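PDB 2CKS: endoglucanase E-5 from Thermobifida fusca, which hydrolyses internal beta-1,4-glucosidic bonds in cellulose, lichenin and cereal beta-D-glucans, the catalytic domain being present here. Local coordinates for residues S32-Q37 and T263-S268; I59-M64 and D99-T104; V143-I148 and A187-N192; G174-G179 and M200-F205; N216-A221 and D253-R258. All coordinates share one frame; numbering follows the deposited sequence.

From the N terminus, residues 32-37 open contact 1, which closes only at 263-268 and joins the first and last strands of the barrel; the other four contacts nest inside that loop. Contact 2 comes first, closing the short loop from strand 59-65 through helix 75-90 to strand 95-101. Contacts 3 and 4 follow and cross: their segments alternate along the chain, tying helix 145-162 to helix 187-191 and the turn at 174-179 to strand 199-206. Contact 5 comes last, pairing the outer helices 212-224 and 245-258. Contacts 1 and 2 touch through Thr33 and Arg61, and contact 4 touches contacts 2, 3 and 5.

Contact 1. Residues S32-Q37 and T263-S268; sequences STHGIQ and TKWNYS
Ser32 meets Lys264 and Tyr267 where the first and eighth strands close the (beta/alpha)8 barrel of this family 5 glycoside hydrolase. Two backbone hydrogen bonds sew the seam: Ser32 N gives to Lys264 O at 2.8 Å, and Tyr267 N gives to Ser32 O at 2.8 Å. Between these partners the Trp265-Asn266 peptide is cis. A water links His34 N to Tyr267 O.

In the aromatic contact Trp265, its CG anti to the backbone N (chi1 -170°), sends CZ2 over one face of the imidazole, 3.5 Å from His34 CD2, the planes inclined at 52°. A broad indole can reach His34, Ser32 and Thr33 O at once; the Trp265 side chain is about 4 Å from that of Glu231, the probable nucleophile.

Among the polar groups, Ser32 OG touches the indole edge without bonding to it, donates to Thr33 O (2.9 Å) and has bonds with Ser63 OG and Arg61 NH1. Beside His34, Ser268 OG steadies the Asn266 amide by a 2.6 Å bond to OD1.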
# COMPACT_ATOMS: atom_id res chain seq x y z
N SER A 32 -3.12 -5.02 -2.66
CA SER A 32 -3.94 -3.85 -2.41
C SER A 32 -5.35 -4.09 -2.91
O SER A 32 -5.54 -4.62 -4.00
CB SER A 32 -3.39 -2.64 -3.15
OG SER A 32 -4.13 -1.47 -2.82
N THR A 33 -6.35 -3.71 -2.13
CA THR A 33 -7.70 -3.60 -2.67
C THR A 33 -7.73 -2.48 -3.68
O THR A 33 -6.83 -1.62 -3.73
CB THR A 33 -8.78 -3.30 -1.59
OG1 THR A 33 -8.66 -1.95 -1.13
CG2 THR A 33 -8.61 -4.19 -0.35
N HIS A 34 -8.77 -2.47 -4.50
CA HIS A 34 -9.07 -1.31 -5.31
C HIS A 34 -9.89 -0.40 -4.39
O HIS A 34 -10.05 -0.68 -3.20
CB HIS A 34 -9.84 -1.74 -6.57
CG HIS A 34 -9.75 -0.77 -7.71
ND1 HIS A 34 -9.68 -1.19 -9.02
CD2 HIS A 34 -9.74 0.58 -7.74
CE1 HIS A 34 -9.63 -0.13 -9.81
NE2 HIS A 34 -9.66 0.95 -9.06
N GLY A 35 -10.40 0.69 -4.91
CA GLY A 35 -11.10 1.64 -4.07
C GLY A 35 -12.34 0.99 -3.49
O GLY A 35 -13.13 0.41 -4.24
N ILE A 36 -12.54 1.09 -2.18
CA ILE A 36 -13.69 0.43 -1.55
C ILE A 36 -15.04 1.07 -1.93
O ILE A 36 -16.09 0.45 -1.75
CB ILE A 36 -13.51 0.30 -0.01
CG1 ILE A 36 -13.56 1.65 0.70
CG2 ILE A 36 -12.21 -0.45 0.31
CD1 ILE A 36 -13.70 1.54 2.22
N GLN A 37 -15.02 2.28 -2.49
CA GLN A 37 -16.25 2.90 -2.99
C GLN A 37 -16.77 2.26 -4.28
O GLN A 37 -17.93 2.47 -4.66
CB GLN A 37 -16.04 4.41 -3.20
CG GLN A 37 -15.40 4.82 -4.52
CD GLN A 37 -13.88 4.84 -4.50
OE1 GLN A 37 -13.24 4.16 -3.69
NE2 GLN A 37 -13.29 5.63 -5.40
N THR A 263 2.61 -4.47 -2.06
CA THR A 263 1.22 -4.84 -2.25
C THR A 263 0.83 -4.51 -3.68
O THR A 263 0.86 -3.34 -4.07
CB THR A 263 0.28 -4.11 -1.24
OG1 THR A 263 0.64 -2.73 -1.10
CG2 THR A 263 0.42 -4.69 0.15
N LYS A 264 0.45 -5.52 -4.46
CA LYS A 264 0.14 -5.33 -5.86
C LYS A 264 -1.26 -4.75 -6.05
O LYS A 264 -2.20 -5.11 -5.34
CB LYS A 264 0.25 -6.64 -6.64
CG LYS A 264 -0.11 -6.50 -8.12
CD LYS A 264 0.17 -7.74 -8.92
CE LYS A 264 0.03 -7.45 -10.40
NZ LYS A 264 -1.32 -6.90 -10.74
N TRP A 265 -1.38 -3.86 -7.03
CA TRP A 265 -2.66 -3.31 -7.46
C TRP A 265 -3.20 -4.25 -8.53
O TRP A 265 -2.54 -4.44 -9.55
CB TRP A 265 -2.38 -1.94 -8.08
CG TRP A 265 -3.55 -1.08 -8.40
CD1 TRP A 265 -4.00 -0.75 -9.64
CD2 TRP A 265 -4.39 -0.37 -7.47
NE1 TRP A 265 -5.08 0.08 -9.54
CE2 TRP A 265 -5.34 0.34 -8.23
CE3 TRP A 265 -4.44 -0.27 -6.07
CZ2 TRP A 265 -6.32 1.14 -7.64
CZ3 TRP A 265 -5.42 0.52 -5.49
CH2 TRP A 265 -6.34 1.22 -6.28
N ASN A 266 -4.36 -4.89 -8.35
CA ASN A 266 -5.22 -4.81 -7.17
C ASN A 266 -6.09 -6.08 -7.05
O ASN A 266 -6.21 -6.85 -8.02
CB ASN A 266 -6.11 -3.57 -7.27
CG ASN A 266 -7.02 -3.60 -8.49
OD1 ASN A 266 -8.05 -4.27 -8.49
ND2 ASN A 266 -6.62 -2.89 -9.55
N TYR A 267 -6.69 -6.27 -5.88
CA TYR A 267 -7.53 -7.42 -5.54
C TYR A 267 -9.01 -7.09 -5.79
O TYR A 267 -9.77 -6.77 -4.87
CB TYR A 267 -7.31 -7.78 -4.06
CG TYR A 267 -7.66 -9.20 -3.69
CD1 TYR A 267 -6.91 -10.28 -4.17
CD2 TYR A 267 -8.72 -9.47 -2.84
CE1 TYR A 267 -7.21 -11.58 -3.81
CE2 TYR A 267 -9.04 -10.79 -2.48
CZ TYR A 267 -8.28 -11.83 -2.97
OH TYR A 267 -8.60 -13.12 -2.63
N SER A 268 -9.38 -7.09 -7.06
CA SER A 268 -10.75 -6.80 -7.50
C SER A 268 -11.00 -7.48 -8.84
O SER A 268 -10.08 -8.04 -9.43
CB SER A 268 -10.98 -5.29 -7.66
OG SER A 268 -10.57 -4.83 -8.93
O HOH W 1 -11.03 -4.41 -4.10

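Contact 2. Residues I59-M64 and D99-T104; sequences IIRLSM and DWHILT
The flat guanidinium of Arg61 carries Asp99 OD1 over the centre of one face, 3.1 Å from CZ, with guanidinium and carboxylate stacked only 11° from parallel. This is a salt bridge of charges alone, because no Arg61 N-H points at that oxygen; the N-H groups serve Glu135, Asn138 and Glu231, the probable nucleophile. The imidazole of His101 receives the carboxylate at its edge: ND1 donates nearly in the ring plane to Asp99 OD1 at 2.6 Å, on the syn side. Ser63 OG donates to the anti lone pair of the same oxygen at 2.9 Å. A short carboxylate suits this buried spot, since one oxygen can take two donors and face a cation; its bond to ND1 probably fixes the rotation of the His101 ring near the catalytic centre.

The strands are neighbours in a parallel beta-alpha-beta crossover of the TIM barrel, bonded from Asp99 N to Leu62 O, Met64 N to Asp99 O and His101 N to Met64 O. Ser63 and Asp99 share one face of the sheet, Met64 and Trp100 the other. Met64 runs extended to SD and then bends (chi3 75°), which brings its slim, flexible end, CE, to 3.4 Å from Trp100 CZ3.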
# COMPACT_ATOMS: atom_id res chain seq x y z
N ILE A 59 0.06 -9.37 3.94
CA ILE A 59 -0.41 -8.01 4.17
C ILE A 59 -1.47 -7.64 3.13
O ILE A 59 -1.43 -8.12 1.98
CB ILE A 59 0.83 -7.06 4.12
CG1 ILE A 59 0.49 -5.62 4.49
CG2 ILE A 59 1.51 -7.10 2.77
CD1 ILE A 59 1.73 -4.83 4.90
N ILE A 60 -2.42 -6.82 3.55
CA ILE A 60 -3.45 -6.27 2.68
C ILE A 60 -3.46 -4.76 2.87
O ILE A 60 -3.42 -4.27 4.00
CB ILE A 60 -4.85 -6.88 2.97
CG1 ILE A 60 -5.88 -6.35 1.96
CG2 ILE A 60 -5.31 -6.60 4.39
CD1 ILE A 60 -7.19 -7.07 1.99
N ARG A 61 -3.49 -4.04 1.77
CA ARG A 61 -3.64 -2.61 1.80
C ARG A 61 -5.09 -2.27 1.49
O ARG A 61 -5.64 -2.69 0.46
CB ARG A 61 -2.71 -1.99 0.78
CG ARG A 61 -2.84 -0.50 0.56
CD ARG A 61 -1.93 -0.14 -0.54
NE ARG A 61 -1.70 1.26 -0.82
CZ ARG A 61 -1.95 1.84 -2.00
NH1 ARG A 61 -2.57 1.21 -2.99
NH2 ARG A 61 -1.60 3.09 -2.17
N LEU A 62 -5.72 -1.54 2.40
CA LEU A 62 -7.11 -1.12 2.27
C LEU A 62 -7.17 0.28 1.68
O LEU A 62 -6.89 1.26 2.36
CB LEU A 62 -7.78 -1.16 3.65
CG LEU A 62 -7.70 -2.49 4.39
CD1 LEU A 62 -8.25 -2.35 5.80
CD2 LEU A 62 -8.43 -3.59 3.64
N SER A 63 -7.52 0.37 0.40
CA SER A 63 -7.43 1.61 -0.34
C SER A 63 -8.76 2.34 -0.28
O SER A 63 -9.75 1.89 -0.84
CB SER A 63 -7.02 1.36 -1.79
OG SER A 63 -5.70 0.84 -1.84
N MET A 64 -8.76 3.46 0.43
CA MET A 64 -9.95 4.29 0.57
C MET A 64 -9.73 5.62 -0.13
O MET A 64 -9.04 6.50 0.38
CB MET A 64 -10.25 4.53 2.04
CG MET A 64 -11.54 5.33 2.30
SD MET A 64 -11.84 5.59 4.04
CE MET A 64 -10.60 6.85 4.39
N ASP A 99 -4.84 2.92 3.85
CA ASP A 99 -4.42 3.78 2.75
C ASP A 99 -5.41 4.93 2.53
O ASP A 99 -6.51 4.75 2.02
CB ASP A 99 -4.22 2.95 1.49
CG ASP A 99 -4.14 3.79 0.23
OD1 ASP A 99 -4.51 3.26 -0.84
OD2 ASP A 99 -3.70 4.96 0.21
N TRP A 100 -4.98 6.11 2.96
CA TRP A 100 -5.65 7.37 2.68
C TRP A 100 -5.36 7.72 1.22
O TRP A 100 -4.33 8.31 0.89
CB TRP A 100 -5.10 8.41 3.65
CG TRP A 100 -5.80 9.72 3.63
CD1 TRP A 100 -5.35 10.89 3.09
CD2 TRP A 100 -7.09 10.00 4.17
NE1 TRP A 100 -6.27 11.89 3.28
CE2 TRP A 100 -7.36 11.36 3.94
CE3 TRP A 100 -8.05 9.24 4.84
CZ2 TRP A 100 -8.54 11.96 4.34
CZ3 TRP A 100 -9.21 9.83 5.25
CH2 TRP A 100 -9.46 11.18 5.00
N HIS A 101 -6.27 7.32 0.34
CA HIS A 101 -5.97 7.18 -1.08
C HIS A 101 -6.25 8.45 -1.86
O HIS A 101 -7.16 8.50 -2.70
CB HIS A 101 -6.70 5.98 -1.67
CG HIS A 101 -6.12 5.49 -2.95
ND1 HIS A 101 -5.11 4.56 -3.01
CD2 HIS A 101 -6.42 5.80 -4.24
CE1 HIS A 101 -4.81 4.31 -4.27
NE2 HIS A 101 -5.59 5.05 -5.04
N ILE A 102 -5.46 9.47 -1.58
CA ILE A 102 -5.53 10.71 -2.33
C ILE A 102 -4.89 10.51 -3.69
O ILE A 102 -3.96 9.70 -3.85
CB ILE A 102 -4.87 11.88 -1.56
CG1 ILE A 102 -3.36 11.67 -1.37
CG2 ILE A 102 -5.58 12.10 -0.23
CD1 ILE A 102 -2.50 12.61 -2.21
N LEU A 103 -5.42 11.22 -4.68
CA LEU A 103 -4.94 11.13 -6.05
C LEU A 103 -5.23 12.42 -6.81
O LEU A 103 -4.31 13.06 -7.32
CB LEU A 103 -5.60 9.93 -6.74
CG LEU A 103 -5.22 9.68 -8.20
CD1 LEU A 103 -3.70 9.60 -8.37
CD2 LEU A 103 -5.89 8.42 -8.71
N THR A 104 -6.51 12.79 -6.86
CA THR A 104 -6.96 14.04 -7.48
C THR A 104 -8.06 14.66 -6.62
O THR A 104 -9.13 14.06 -6.48
CB THR A 104 -7.53 13.77 -8.91
OG1 THR A 104 -6.57 13.09 -9.73
CG2 THR A 104 -7.81 15.08 -9.64

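Contact 3. Residues V143-I148 and A187-N192; sequences VSWASI and AEIAAN
Trp145, in the first turn of helix 145-162, and Ile189, in the short helix 187-191, have CA atoms 7.2 Å apart, so side chains span the gap. Trp145 does most of it: CG lies anti to the backbone N (chi1 172°), which lays the indole against the other helix. Ile189 CG1 sits over the centre of the six-membered ring, 3.8 Å from its centroid, in a CH-pi contact. At the indole edge NE1 donates to the main-chain carbonyl Asn192 O at 2.8 Å, nearly straight and in the ring plane though tilted from the carbonyl plane. Tryptophan thus offers an apolar face and one polar N-H.

These helices belong to the outer part of the TIM barrel, the first, N-capped by Ser144, following strand 132-135 and the second coming between strands 168-170 and 199-206 in the chain. Glu188 passes alongside, CD 3.6 Å from Trp145 CB; a water accepts from Trp145 N and donates to Glu188 OE2, while OE1 binds Arg173 and Ser184.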
# COMPACT_ATOMS: atom_id res chain seq x y z
N VAL A 143 3.12 18.63 -6.42
CA VAL A 143 3.62 19.32 -5.22
C VAL A 143 5.10 19.01 -4.97
O VAL A 143 5.63 17.96 -5.35
CB VAL A 143 2.78 18.98 -3.96
CG1 VAL A 143 1.36 19.52 -4.08
CG2 VAL A 143 2.77 17.47 -3.68
N SER A 144 5.76 19.95 -4.30
CA SER A 144 7.16 19.80 -3.95
C SER A 144 7.33 18.77 -2.85
O SER A 144 6.40 18.51 -2.07
CB SER A 144 7.74 21.13 -3.47
OG SER A 144 7.15 21.51 -2.24
N TRP A 145 8.54 18.23 -2.74
CA TRP A 145 8.87 17.36 -1.62
C TRP A 145 8.73 18.09 -0.29
O TRP A 145 8.20 17.54 0.67
CB TRP A 145 10.27 16.74 -1.76
CG TRP A 145 10.63 16.03 -0.49
CD1 TRP A 145 11.60 16.36 0.38
CD2 TRP A 145 9.93 14.92 0.09
NE1 TRP A 145 11.58 15.52 1.46
CE2 TRP A 145 10.56 14.62 1.31
CE3 TRP A 145 8.83 14.14 -0.30
CZ2 TRP A 145 10.14 13.59 2.14
CZ3 TRP A 145 8.41 13.12 0.53
CH2 TRP A 145 9.06 12.85 1.73
N ALA A 146 9.18 19.34 -0.21
CA ALA A 146 9.04 20.10 1.05
C ALA A 146 7.59 20.20 1.53
O ALA A 146 7.34 20.16 2.73
CB ALA A 146 9.66 21.48 0.93
N SER A 147 6.64 20.31 0.61
CA SER A 147 5.24 20.42 1.00
C SER A 147 4.69 19.07 1.46
O SER A 147 3.85 19.03 2.35
CB SER A 147 4.39 21.00 -0.13
OG SER A 147 4.13 20.03 -1.12
N ILE A 148 5.18 17.98 0.87
CA ILE A 148 4.78 16.64 1.33
C ILE A 148 5.33 16.40 2.72
O ILE A 148 4.62 15.91 3.59
CB ILE A 148 5.23 15.54 0.36
CG1 ILE A 148 4.56 15.72 -1.00
CG2 ILE A 148 4.87 14.16 0.94
CD1 ILE A 148 5.21 14.91 -2.09
N ALA A 187 17.19 11.08 -3.66
CA ALA A 187 18.17 11.90 -2.96
C ALA A 187 17.53 13.13 -2.33
O ALA A 187 17.97 13.60 -1.28
CB ALA A 187 19.30 12.31 -3.90
N GLU A 188 16.49 13.66 -2.96
CA GLU A 188 15.75 14.80 -2.43
C GLU A 188 15.17 14.51 -1.05
O GLU A 188 15.20 15.35 -0.16
CB GLU A 188 14.64 15.16 -3.40
CG GLU A 188 13.80 16.34 -3.01
CD GLU A 188 12.99 16.86 -4.18
OE1 GLU A 188 12.46 16.04 -4.97
OE2 GLU A 188 12.89 18.10 -4.29
N ILE A 189 14.64 13.30 -0.88
CA ILE A 189 14.09 12.87 0.40
C ILE A 189 15.18 12.72 1.45
O ILE A 189 15.04 13.18 2.59
CB ILE A 189 13.33 11.53 0.23
CG1 ILE A 189 12.13 11.71 -0.70
CG2 ILE A 189 12.89 10.96 1.60
CD1 ILE A 189 11.61 10.39 -1.31
N ALA A 190 16.28 12.08 1.08
CA ALA A 190 17.37 11.82 2.02
C ALA A 190 17.98 13.11 2.54
O ALA A 190 18.38 13.16 3.71
CB ALA A 190 18.42 10.96 1.38
N ALA A 191 18.00 14.14 1.70
CA ALA A 191 18.55 15.45 2.07
C ALA A 191 17.62 16.26 2.98
O ALA A 191 18.08 17.18 3.65
CB ALA A 191 18.86 16.27 0.82
N ASN A 192 16.33 15.94 2.97
CA ASN A 192 15.33 16.64 3.76
C ASN A 192 14.26 15.66 4.25
O ASN A 192 13.11 15.73 3.84
CB ASN A 192 14.70 17.75 2.91
CG ASN A 192 13.83 18.70 3.71
OD1 ASN A 192 13.92 18.77 4.93
ND2 ASN A 192 12.99 19.46 3.00
O HOH W 2 10.60 19.20 -4.53

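Contact 4. Residues G174-G179 and M200-F205; sequences GWSSLG and MYAFHF
Ser176 meets the sixth strand of the (beta/alpha)8 barrel, 199-206, mainly through its carbonyl and its CB. Ser176 O accepts from His204 N at 2.7 Å and also receives a CA-H contact from Phe203, CA to O 3.2 Å. Ser176 CB stands 3.9 Å above the centroid of the His204 ring, a CH-pi contact. The OG is turned anti to the carbonyl carbon (chi1 -76°), where it bonds to Asn138 O and Thr172 N; a small hydroxyl side chain can meet both demands. Positive phi angles from Gly174 to Ser176 curl this turn so that it presents its carbonyl to the strand.

Leu178 and Phe203 form the apolar half. Their side chains cross at about a right angle, with Leu178 CD1 3.4 Å from Phe203 CD1, while Ser177 O lies at the ring edge, 3.6 Å from Phe203 CE1.

His204 is held by Glu139, the probable proton donor, at ND1 and by Thr230 at NE2, which places this contact at the edge of the active site. With an alanine here, Ser176 CB would lose the ring beneath it, and Glu139 and Thr230 would probably be left without their hydrogen-bonding mate.

Ala202 and His204 touch strand 227-233, Phe203 packs on Leu218 of helix 212-224, and Leu178 wedges between Ala221 of that helix and Ile189 of helix 187-191.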
# COMPACT_ATOMS: atom_id res chain seq x y z
N GLY A 174 5.40 12.93 -7.29
CA GLY A 174 5.13 12.40 -8.61
C GLY A 174 4.46 11.05 -8.60
O GLY A 174 4.98 10.07 -9.13
N TRP A 175 3.29 11.01 -7.99
CA TRP A 175 2.52 9.77 -7.81
C TRP A 175 3.35 8.71 -7.09
O TRP A 175 3.37 7.53 -7.47
CB TRP A 175 1.99 9.26 -9.15
CG TRP A 175 1.06 10.22 -9.79
CD1 TRP A 175 -0.28 10.32 -9.60
CD2 TRP A 175 1.42 11.25 -10.71
NE1 TRP A 175 -0.79 11.33 -10.38
CE2 TRP A 175 0.23 11.93 -11.07
CE3 TRP A 175 2.62 11.66 -11.30
CZ2 TRP A 175 0.22 12.99 -11.97
CZ3 TRP A 175 2.60 12.72 -12.20
CH2 TRP A 175 1.41 13.37 -12.53
N SER A 176 4.01 9.14 -6.03
CA SER A 176 4.86 8.27 -5.22
C SER A 176 5.87 7.51 -6.08
O SER A 176 6.10 6.32 -5.90
CB SER A 176 4.00 7.34 -4.36
OG SER A 176 3.47 8.07 -3.27
N SER A 177 6.52 8.24 -6.99
CA SER A 177 7.59 7.68 -7.80
C SER A 177 8.97 8.08 -7.28
O SER A 177 9.94 8.05 -8.03
CB SER A 177 7.43 8.12 -9.25
OG SER A 177 7.59 9.53 -9.37
N LEU A 178 9.06 8.43 -6.01
CA LEU A 178 10.29 8.96 -5.41
C LEU A 178 10.80 10.17 -6.20
O LEU A 178 12.00 10.44 -6.24
CB LEU A 178 11.37 7.88 -5.29
CG LEU A 178 11.04 6.70 -4.36
CD1 LEU A 178 11.94 5.51 -4.67
CD2 LEU A 178 11.18 7.10 -2.91
N GLY A 179 9.87 10.90 -6.82
CA GLY A 179 10.21 12.06 -7.63
C GLY A 179 10.56 11.77 -9.07
O GLY A 179 10.69 12.71 -9.85
N MET A 200 8.41 4.89 6.75
CA MET A 200 8.82 4.36 5.46
C MET A 200 8.30 5.30 4.39
O MET A 200 7.39 6.10 4.64
CB MET A 200 8.23 2.97 5.26
CG MET A 200 8.46 2.03 6.42
SD MET A 200 7.88 0.38 6.04
CE MET A 200 9.15 -0.20 4.99
N TYR A 201 8.88 5.20 3.21
CA TYR A 201 8.50 6.04 2.08
C TYR A 201 7.96 5.17 0.98
O TYR A 201 8.49 4.09 0.70
CB TYR A 201 9.70 6.84 1.60
CG TYR A 201 10.20 7.81 2.65
CD1 TYR A 201 11.17 7.42 3.56
CD2 TYR A 201 9.70 9.10 2.73
CE1 TYR A 201 11.63 8.31 4.52
CE2 TYR A 201 10.16 9.99 3.68
CZ TYR A 201 11.13 9.59 4.57
OH TYR A 201 11.58 10.49 5.52
N ALA A 202 6.89 5.62 0.34
CA ALA A 202 6.23 4.83 -0.69
C ALA A 202 6.86 4.98 -2.07
O ALA A 202 7.28 6.08 -2.46
CB ALA A 202 4.77 5.18 -0.75
N PHE A 203 6.90 3.88 -2.81
CA PHE A 203 7.24 3.88 -4.22
C PHE A 203 6.21 3.06 -4.99
O PHE A 203 5.82 1.98 -4.57
CB PHE A 203 8.63 3.31 -4.44
CG PHE A 203 9.08 3.30 -5.88
CD1 PHE A 203 9.28 4.48 -6.57
CD2 PHE A 203 9.30 2.10 -6.54
CE1 PHE A 203 9.69 4.47 -7.89
CE2 PHE A 203 9.72 2.09 -7.86
CZ PHE A 203 9.93 3.27 -8.53
N HIS A 204 5.77 3.61 -6.12
CA HIS A 204 4.81 2.97 -7.00
C HIS A 204 5.39 2.86 -8.39
O HIS A 204 6.01 3.79 -8.88
CB HIS A 204 3.53 3.80 -7.09
CG HIS A 204 2.76 3.88 -5.81
ND1 HIS A 204 1.53 4.49 -5.73
CD2 HIS A 204 3.04 3.44 -4.56
CE1 HIS A 204 1.08 4.42 -4.49
NE2 HIS A 204 1.98 3.79 -3.76
N PHE A 205 5.14 1.73 -9.04
CA PHE A 205 5.61 1.54 -10.41
C PHE A 205 4.67 0.61 -11.17
O PHE A 205 3.98 -0.21 -10.58
CB PHE A 205 7.03 0.98 -10.43
CG PHE A 205 7.14 -0.45 -9.92
CD1 PHE A 205 6.96 -1.53 -10.79
CD2 PHE A 205 7.44 -0.71 -8.59
CE1 PHE A 205 7.05 -2.84 -10.33
CE2 PHE A 205 7.54 -2.03 -8.12
CZ PHE A 205 7.33 -3.09 -8.99
O HOH W 3 4.42 6.22 -9.73

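Contact 5. Residues N216-A221 and D253-R258; sequences NALREA and DLMAER
Arg258 NH1 is gripped by several groups: a salt bridge with Glu223 OE2, and weak bonds to Arg219 O, at 3.3 Å, and to Ser222 OG. The two helices so joined, 212-224 and 245-258, belong to the outer layer of the (beta/alpha)8 barrel and follow its sixth and seventh strands; their segments run nearly parallel, 6° apart, with axes 10.8 Å from each other.

Arg258 suits this partly exposed edge of the helix pair because its long chain, bent at chi2 (-70°), can reach across while its charge is answered. NE donates to the anti lone pair of Glu257 OE2 at 3.1 Å. Leu254 and Arg219 each have two conformers, of which one is described. In it Arg219 CG lies over one face of the Arg258 guanidinium, 3.6 Å from NH2, so the second arginine contributes chiefly its aliphatic stem. Replacing Arg258 by an alanine would probably leave Glu223 and Glu257 without their shared cation and uncover that stem of Arg219.

Inward the contact turns apolar: Leu218 and Met255 also pack on the barrel strands, and Leu254 is seated between the helices, its CD2 3.6 Å from Arg219 CG. The two leucines lie alongside, pointing opposite ways, Leu218 CG 4.0 Å from Leu254 CD1. Deeper still, Met255 comes in across Leu218, its CG 4.1 Å from Leu218 CD2.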
# COMPACT_ATOMS: atom_id res chain seq x y z
N ASN A 216 16.22 1.69 -10.98
CA ASN A 216 17.41 2.31 -10.38
C ASN A 216 17.08 3.20 -9.18
O ASN A 216 17.79 3.16 -8.17
CB ASN A 216 18.20 3.11 -11.43
CG ASN A 216 18.92 2.22 -12.44
OD1 ASN A 216 19.11 1.04 -12.21
ND2 ASN A 216 19.32 2.80 -13.56
N ALA A 217 16.02 3.99 -9.29
CA ALA A 217 15.60 4.87 -8.21
C ALA A 217 15.18 4.09 -6.98
O ALA A 217 15.43 4.51 -5.86
CB ALA A 217 14.47 5.79 -8.67
N LEU A 218 14.53 2.95 -7.18
CA LEU A 218 14.14 2.10 -6.06
C LEU A 218 15.37 1.52 -5.35
O LEU A 218 15.43 1.51 -4.12
CB LEU A 218 13.21 0.98 -6.55
CG LEU A 218 12.72 -0.01 -5.50
CD1 LEU A 218 12.00 0.71 -4.36
CD2 LEU A 218 11.81 -1.01 -6.16
N ARG A 219 16.34 1.06 -6.12
CA ARG A 219 17.62 0.59 -5.58
C ARG A 219 18.31 1.70 -4.78
O ARG A 219 18.75 1.50 -3.65
CB ARG A 219 18.55 0.13 -6.70
CG ARG A 219 18.91 -1.33 -6.66
CD ARG A 219 20.01 -1.74 -7.63
NE ARG A 219 19.50 -2.46 -8.81
CZ ARG A 219 19.34 -1.95 -10.02
NH1 ARG A 219 19.66 -0.69 -10.27
NH2 ARG A 219 18.87 -2.69 -11.01
N GLU A 220 18.37 2.89 -5.38
CA GLU A 220 18.99 4.05 -4.76
C GLU A 220 18.31 4.41 -3.43
O GLU A 220 18.98 4.62 -2.43
CB GLU A 220 18.92 5.24 -5.72
CG GLU A 220 19.60 6.49 -5.22
CD GLU A 220 19.44 7.68 -6.15
OE1 GLU A 220 18.75 7.57 -7.19
OE2 GLU A 220 20.02 8.75 -5.82
N ALA A 221 16.99 4.44 -3.43
CA ALA A 221 16.24 4.83 -2.25
C ALA A 221 16.48 3.86 -1.11
O ALA A 221 16.61 4.26 0.04
CB ALA A 221 14.75 4.88 -2.58
N ASP A 253 12.77 -9.36 -8.06
CA ASP A 253 14.06 -9.87 -7.60
C ASP A 253 14.80 -8.82 -6.77
O ASP A 253 15.42 -9.15 -5.77
CB ASP A 253 14.90 -10.36 -8.77
CG ASP A 253 14.32 -11.61 -9.42
OD1 ASP A 253 14.73 -11.93 -10.55
OD2 ASP A 253 13.45 -12.32 -8.87
N LEU A 254 14.71 -7.55 -7.18
CA LEU A 254 15.34 -6.47 -6.44
C LEU A 254 14.68 -6.33 -5.07
O LEU A 254 15.36 -6.24 -4.05
CB LEU A 254 15.24 -5.15 -7.20
CG LEU A 254 16.03 -3.97 -6.63
CD1 LEU A 254 15.17 -3.11 -5.70
CD2 LEU A 254 17.32 -4.42 -5.92
N MET A 255 13.36 -6.35 -5.04
CA MET A 255 12.64 -6.20 -3.78
C MET A 255 12.94 -7.37 -2.83
O MET A 255 13.08 -7.16 -1.64
CB MET A 255 11.14 -6.01 -4.04
CG MET A 255 10.83 -4.70 -4.73
SD MET A 255 9.07 -4.33 -4.83
CE MET A 255 8.49 -5.54 -6.01
N ALA A 256 13.07 -8.58 -3.36
CA ALA A 256 13.42 -9.74 -2.52
C ALA A 256 14.83 -9.60 -1.93
O ALA A 256 15.05 -9.87 -0.75
CB ALA A 256 13.30 -11.02 -3.34
N GLU A 257 15.77 -9.16 -2.76
CA GLU A 257 17.16 -8.94 -2.35
C GLU A 257 17.26 -7.90 -1.22
O GLU A 257 18.01 -8.08 -0.27
CB GLU A 257 17.97 -8.52 -3.58
CG GLU A 257 19.39 -8.02 -3.37
CD GLU A 257 19.93 -7.38 -4.64
OE1 GLU A 257 20.29 -8.13 -5.57
OE2 GLU A 257 19.98 -6.14 -4.73
N ARG A 258 16.46 -6.85 -1.32
CA ARG A 258 16.51 -5.72 -0.39
C ARG A 258 15.44 -5.80 0.69
O ARG A 258 15.33 -4.89 1.53
CB ARG A 258 16.37 -4.42 -1.17
CG ARG A 258 17.42 -4.22 -2.25
CD ARG A 258 18.79 -3.98 -1.70
NE ARG A 258 19.77 -3.81 -2.77
CZ ARG A 258 20.22 -2.63 -3.19
NH1 ARG A 258 19.80 -1.50 -2.65
NH2 ARG A 258 21.12 -2.60 -4.16